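Local atomic coordinates of UDP-galactopyranose mutase (Deinococcus radiodurans, PDB entry 3HDQ), a protein that probably interconverts UDP-galactopyranose and UDP-galactofuranose, using FAD as cofactor. Residues T102-V111 with R208-L219. Residues are numbered along the deposited sequence; the frame is centred on the assembly and turned at random.
Sequences TEWRPYQHRV and RYFADTYQAMPL. With GDU (galactose-uridine-5'-diphosphate), chain K.
Val111 lays its CG2 methyl over one face of the Tyr209 ring, a CH-pi contact 3.8 Å from the centroid, while the substrate's phosphate oxygen O1A lies in the ring plane at the edge, where Tyr209 OH donates it a very short hydrogen bond of 2.5 Å. The Phe210 ring has Tyr209 CB over the centre of one face, with the galactose hydroxyl O3' in plane at its edge. Strands 104-106 and 214-218, antiparallel neighbours in a three-stranded sheet, illustrate how the loops beside such a pair carry residues into a substrate pocket. Arg105 and Met217 form a hydrogen-bonded pair, exchanging nearly straight backbone bonds of 2.8 Å from N to O in both directions. On the Ala216 side of the sheet, Trp104 CE3 packs 3.7 Å from Ala216 CB, and Phe95 stacks on the indole. Tyr107 and Met217 lie side by side, CD2 against CG, and the tyrosine ring reaches on, CG anti to the backbone N (chi1 173°), to place OH in a 2.7 Å hydrogen bond with His109 ND1. That bond probably helps fix the imidazole, whose NE2 is hydrogen-bonded to the galactose O6' at 3.2 Å. Past the strands, Tyr209 N donates to His109 O, tying two residues of the substrate pocket together. A phenylalanine at Tyr209 would probably keep the Val111 contact but leave O1A without this hydroxyl donor. Gln215 braces the loop: its NE2 bonds Phe210 O and, almost straight at 175°, Asp212 O. Its OE1 lies 2.6 Å from the oxygen of a water that also sits within hydrogen-bonding distance of His109 O and accepts from Phe210 N.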
loop_
_atom_site.group_PDB
_atom_site.type_symbol
_atom_site.label_atom_id
_atom_site.label_comp_id
_atom_site.label_asym_id
_atom_site.label_seq_id
_atom_site.Cartn_x
_atom_site.Cartn_y
_atom_site.Cartn_z
ATOM N N THR A 102 5.772 14.955 3.924
ATOM C CA THR A 102 4.326 14.987 4.012
ATOM C C THR A 102 3.843 16.393 4.336
ATOM O O THR A 102 4.560 17.181 4.931
ATOM C CB THR A 102 3.836 14.040 5.124
ATOM O OG1 THR A 102 2.410 13.947 5.083
ATOM C CG2 THR A 102 4.269 14.558 6.497
ATOM N N GLU A 103 2.619 16.703 3.951
ATOM C CA GLU A 103 1.965 17.893 4.460
ATOM C C GLU A 103 1.210 17.471 5.706
ATOM O O GLU A 103 1.222 16.288 6.068
ATOM C CB GLU A 103 1.005 18.471 3.439
ATOM C CG GLU A 103 1.665 19.108 2.242
ATOM C CD GLU A 103 0.736 19.113 1.041
ATOM O OE1 GLU A 103 0.489 18.023 0.475
ATOM O OE2 GLU A 103 0.244 20.201 0.675
ATOM N N TRP A 104 0.526 18.421 6.332
ATOM C CA TRP A 104 -0.044 18.203 7.652
ATOM C C TRP A 104 -1.497 18.626 7.813
ATOM O O TRP A 104 -1.916 19.659 7.300
ATOM C CB TRP A 104 0.772 18.979 8.676
ATOM C CG TRP A 104 2.205 18.565 8.748
ATOM C CD1 TRP A 104 3.269 19.190 8.162
ATOM C CD2 TRP A 104 2.740 17.443 9.460
ATOM N NE1 TRP A 104 4.434 18.527 8.470
ATOM C CE2 TRP A 104 4.136 17.454 9.268
ATOM C CE3 TRP A 104 2.173 16.437 10.252
ATOM C CZ2 TRP A 104 4.973 16.495 9.835
ATOM C CZ3 TRP A 104 3.005 15.487 10.811
ATOM C CH2 TRP A 104 4.390 15.521 10.596
ATOM N N ARG A 105 -2.248 17.828 8.565
ATOM C CA ARG A 105 -3.551 18.240 9.064
ATOM C C ARG A 105 -3.413 18.576 10.543
ATOM O O ARG A 105 -3.104 17.694 11.340
ATOM C CB ARG A 105 -4.567 17.110 8.921
ATOM C CG ARG A 105 -5.947 17.502 9.445
ATOM C CD ARG A 105 -6.664 16.354 10.160
ATOM N NE ARG A 105 -7.964 16.779 10.671
ATOM C CZ ARG A 105 -8.546 16.289 11.762
ATOM N NH1 ARG A 105 -7.947 15.346 12.481
ATOM N NH2 ARG A 105 -9.736 16.739 12.136
ATOM N N PRO A 106 -3.649 19.843 10.923
ATOM C CA PRO A 106 -3.534 20.204 12.339
ATOM C C PRO A 106 -4.536 19.433 13.188
ATOM O O PRO A 106 -5.709 19.326 12.827
ATOM C CB PRO A 106 -3.871 21.700 12.350
ATOM C CG PRO A 106 -3.609 22.157 10.947
ATOM C CD PRO A 106 -4.013 21.001 10.089
ATOM N N TYR A 107 -4.078 18.906 14.317
ATOM C CA TYR A 107 -4.930 18.090 15.167
ATOM C C TYR A 107 -4.350 17.988 16.571
ATOM O O TYR A 107 -3.185 17.649 16.755
ATOM C CB TYR A 107 -5.095 16.699 14.568
ATOM C CG TYR A 107 -5.826 15.703 15.443
ATOM C CD1 TYR A 107 -7.198 15.799 15.647
ATOM C CD2 TYR A 107 -5.147 14.646 16.039
ATOM C CE1 TYR A 107 -7.866 14.879 16.432
ATOM C CE2 TYR A 107 -5.804 13.717 16.820
ATOM C CZ TYR A 107 -7.166 13.832 17.014
ATOM O OH TYR A 107 -7.826 12.902 17.793
ATOM N N GLN A 108 -5.178 18.306 17.554
ATOM C CA GLN A 108 -4.805 18.172 18.946
ATOM C C GLN A 108 -5.740 17.135 19.567
ATOM O O GLN A 108 -6.927 17.396 19.769
ATOM C CB GLN A 108 -4.883 19.533 19.641
ATOM C CG GLN A 108 -4.058 20.608 18.951
ATOM C CD GLN A 108 -4.202 21.990 19.589
ATOM O OE1 GLN A 108 -5.307 22.406 19.949
ATOM N NE2 GLN A 108 -3.079 22.713 19.718
ATOM N N HIS A 109 -5.190 15.944 19.809
ATOM C CA HIS A 109 -5.915 14.766 20.296
ATOM C C HIS A 109 -6.508 15.018 21.682
ATOM O O HIS A 109 -5.883 15.647 22.525
ATOM C CB HIS A 109 -4.919 13.589 20.340
ATOM C CG HIS A 109 -5.523 12.242 20.622
ATOM N ND1 HIS A 109 -6.515 11.682 19.848
ATOM C CD2 HIS A 109 -5.202 11.305 21.551
ATOM C CE1 HIS A 109 -6.809 10.476 20.308
ATOM N NE2 HIS A 109 -6.020 10.220 21.338
ATOM N N ARG A 110 -7.716 14.522 21.909
ATOM C CA ARG A 110 -8.360 14.644 23.206
ATOM C C ARG A 110 -8.931 13.306 23.623
ATOM O O ARG A 110 -9.570 12.610 22.831
ATOM C CB ARG A 110 -9.452 15.713 23.190
ATOM C CG ARG A 110 -8.888 17.123 23.091
ATOM C CD ARG A 110 -9.983 18.146 22.933
ATOM N NE ARG A 110 -9.517 19.503 23.190
ATOM C CZ ARG A 110 -9.097 20.353 22.262
ATOM N NH1 ARG A 110 -9.048 19.990 20.992
ATOM N NH2 ARG A 110 -8.707 21.569 22.612
ATOM N N VAL A 111 -8.671 12.947 24.874
ATOM C CA VAL A 111 -9.081 11.662 25.408
ATOM C C VAL A 111 -10.040 11.858 26.579
ATOM O O VAL A 111 -9.855 12.756 27.409
ATOM C CB VAL A 111 -7.857 10.854 25.871
ATOM C CG1 VAL A 111 -8.282 9.464 26.388
ATOM C CG2 VAL A 111 -6.810 10.764 24.740
ATOM N N ARG A 208 -6.418 18.852 26.228
ATOM C CA ARG A 208 -5.604 18.113 25.256
ATOM C C ARG A 208 -4.809 17.025 25.958
ATOM O O ARG A 208 -4.370 17.183 27.100
ATOM C CB ARG A 208 -4.608 19.010 24.531
ATOM C CG ARG A 208 -5.215 20.139 23.746
ATOM C CD ARG A 208 -4.547 21.393 24.225
ATOM N NE ARG A 208 -3.491 21.843 23.350
ATOM C CZ ARG A 208 -2.446 22.535 23.769
ATOM N NH1 ARG A 208 -2.316 22.818 25.055
ATOM N NH2 ARG A 208 -1.527 22.930 22.902
ATOM N N TYR A 209 -4.601 15.922 25.257
ATOM C CA TYR A 209 -3.820 14.855 25.824
ATOM C C TYR A 209 -2.353 15.245 25.819
ATOM O O TYR A 209 -1.589 14.806 26.678
ATOM C CB TYR A 209 -4.069 13.570 25.060
ATOM C CG TYR A 209 -3.787 12.349 25.873
ATOM C CD1 TYR A 209 -4.569 12.030 26.974
ATOM C CD2 TYR A 209 -2.729 11.507 25.545
ATOM C CE1 TYR A 209 -4.307 10.901 27.719
ATOM C CE2 TYR A 209 -2.461 10.393 26.278
ATOM C CZ TYR A 209 -3.245 10.087 27.363
ATOM O OH TYR A 209 -2.958 8.957 28.086
ATOM N N PHE A 210 -1.967 16.083 24.857
ATOM C CA PHE A 210 -0.601 16.589 24.771
ATOM C C PHE A 210 -0.610 18.097 24.752
ATOM O O PHE A 210 -1.514 18.710 24.176
ATOM C CB PHE A 210 0.091 16.116 23.485
ATOM C CG PHE A 210 -0.083 14.657 23.204
ATOM C CD1 PHE A 210 -0.892 14.230 22.161
ATOM C CD2 PHE A 210 0.547 13.711 23.988
ATOM C CE1 PHE A 210 -1.070 12.880 21.903
ATOM C CE2 PHE A 210 0.375 12.352 23.733
ATOM C CZ PHE A 210 -0.433 11.936 22.685
ATOM N N ALA A 211 0.424 18.696 25.333
ATOM C CA ALA A 211 0.580 20.149 25.305
ATOM C C ALA A 211 1.732 20.570 24.411
ATOM O O ALA A 211 2.142 21.727 24.434
ATOM C CB ALA A 211 0.789 20.694 26.719
ATOM N N ASP A 212 2.250 19.635 23.624
ATOM C CA ASP A 212 3.386 19.910 22.748
ATOM C C ASP A 212 3.092 21.054 21.768
ATOM O O ASP A 212 1.934 21.298 21.413
ATOM C CB ASP A 212 3.757 18.671 21.917
ATOM C CG ASP A 212 3.941 17.403 22.751
ATOM O OD1 ASP A 212 4.539 16.438 22.220
ATOM O OD2 ASP A 212 3.493 17.342 23.910
ATOM N N THR A 213 4.158 21.709 21.309
ATOM C CA THR A 213 4.093 22.794 20.328
ATOM C C THR A 213 3.567 22.391 18.931
ATOM O O THR A 213 2.754 23.107 18.333
ATOM C CB THR A 213 5.492 23.433 20.158
ATOM O OG1 THR A 213 6.018 23.760 21.450
ATOM C CG2 THR A 213 5.430 24.704 19.301
ATOM N N TYR A 214 4.045 21.263 18.409
ATOM C CA TYR A 214 3.646 20.785 17.077
ATOM C C TYR A 214 2.754 19.566 17.190
ATOM O O TYR A 214 3.218 18.483 17.543
ATOM C CB TYR A 214 4.875 20.464 16.218
ATOM C CG TYR A 214 5.845 21.625 16.181
ATOM C CD1 TYR A 214 6.965 21.647 17.008
ATOM C CD2 TYR A 214 5.611 22.724 15.359
ATOM C CE1 TYR A 214 7.847 22.717 16.998
ATOM C CE2 TYR A 214 6.478 23.800 15.341
ATOM C CZ TYR A 214 7.601 23.792 16.162
ATOM O OH TYR A 214 8.468 24.863 16.152
ATOM N N GLN A 215 1.468 19.752 16.900
ATOM C CA GLN A 215 0.506 18.654 16.895
ATOM C C GLN A 215 -0.233 18.620 15.563
ATOM O O GLN A 215 -0.990 19.545 15.232
ATOM C CB GLN A 215 -0.468 18.779 18.068
ATOM C CG GLN A 215 0.210 18.815 19.439
ATOM C CD GLN A 215 -0.780 18.767 20.607
ATOM O OE1 GLN A 215 -1.746 17.999 20.593
ATOM N NE2 GLN A 215 -0.529 19.585 21.630
ATOM N N ALA A 216 -0.013 17.554 14.800
ATOM C CA ALA A 216 -0.564 17.454 13.452
ATOM C C ALA A 216 -0.381 16.055 12.862
ATOM O O ALA A 216 0.570 15.354 13.179
ATOM C CB ALA A 216 0.063 18.515 12.542
ATOM N N MET A 217 -1.310 15.656 12.005
ATOM C CA MET A 217 -1.289 14.335 11.410
ATOM C C MET A 217 -0.844 14.421 9.948
ATOM O O MET A 217 -1.174 15.376 9.250
ATOM C CB MET A 217 -2.680 13.686 11.512
ATOM C CG MET A 217 -3.102 13.316 12.931
ATOM S SD MET A 217 -2.128 11.983 13.673
ATOM C CE MET A 217 -2.373 10.671 12.475
ATOM N N PRO A 218 -0.056 13.434 9.493
ATOM C CA PRO A 218 0.322 13.415 8.078
ATOM C C PRO A 218 -0.934 13.490 7.204
ATOM O O PRO A 218 -1.832 12.643 7.323
ATOM C CB PRO A 218 1.032 12.069 7.927
ATOM C CG PRO A 218 1.620 11.812 9.276
ATOM C CD PRO A 218 0.630 12.386 10.270
ATOM N N LEU A 219 -0.994 14.509 6.349
ATOM C CA LEU A 219 -2.216 14.818 5.607
ATOM C C LEU A 219 -2.834 13.604 4.892
ATOM O O LEU A 219 -4.054 13.416 4.920
ATOM C CB LEU A 219 -1.997 15.979 4.636
ATOM C CG LEU A 219 -3.242 16.453 3.869
ATOM C CD1 LEU A 219 -4.294 16.978 4.827
ATOM C CD2 LEU A 219 -2.886 17.534 2.862
HETATM N N1 GDU K . -2.571 5.654 32.277
HETATM C C2 GDU K . -3.604 5.434 32.947
HETATM N N3 GDU K . -4.835 5.708 32.863
HETATM C C4 GDU K . -5.143 6.416 31.762
HETATM C C5 GDU K . -4.041 6.772 30.838
HETATM C C6 GDU K . -2.791 6.366 31.134
HETATM O O2 GDU K . -3.324 4.660 34.105
HETATM O O4 GDU K . -6.305 6.733 31.515
HETATM C C1D GDU K . -1.264 5.173 32.621
HETATM C C2D GDU K . -0.900 3.713 32.260
HETATM O O2D GDU K . 0.089 3.167 33.125
HETATM C C3D GDU K . -0.392 3.894 30.845
HETATM C C4D GDU K . 0.500 5.114 31.070
HETATM O O4D GDU K . -0.193 5.928 32.021
HETATM O O3D GDU K . 0.315 2.741 30.397
HETATM C C5D GDU K . 1.037 5.797 29.821
HETATM O O5D GDU K . -0.144 6.277 29.152
HETATM P PA GDU K . -0.235 6.403 27.563
HETATM O O1A GDU K . -1.438 7.220 27.239
HETATM O O2A GDU K . 0.968 7.110 27.095
HETATM O O3A GDU K . -0.449 4.974 26.905
HETATM P PB GDU K . 0.011 4.635 25.428
HETATM O O1B GDU K . -0.378 3.208 25.325
HETATM O O2B GDU K . 1.464 4.713 25.141
HETATM O O3B GDU K . -0.823 5.413 24.298
HETATM C "C1'" GDU K . -0.590 5.676 22.900
HETATM C "C2'" GDU K . 0.300 6.929 22.767
HETATM C "C3'" GDU K . -0.339 8.001 23.681
HETATM C "C4'" GDU K . -1.699 8.417 23.044
HETATM C "C5'" GDU K . -2.541 7.134 22.796
HETATM C "C6'" GDU K . -3.793 7.376 21.905
HETATM O "O2'" GDU K . 1.675 6.641 23.081
HETATM O "O3'" GDU K . 0.578 9.111 23.817
HETATM O "O4'" GDU K . -1.419 9.113 21.811
HETATM O "O5'" GDU K . -1.881 5.937 22.297
HETATM O "O6'" GDU K . -5.008 7.520 22.679
HETATM O O HOH W 1 -2.522 15.655 19.165
HETATM O O HOH W 2 -0.235 22.273 19.110
HETATM O O HOH W 3 -3.344 16.885 22.358
#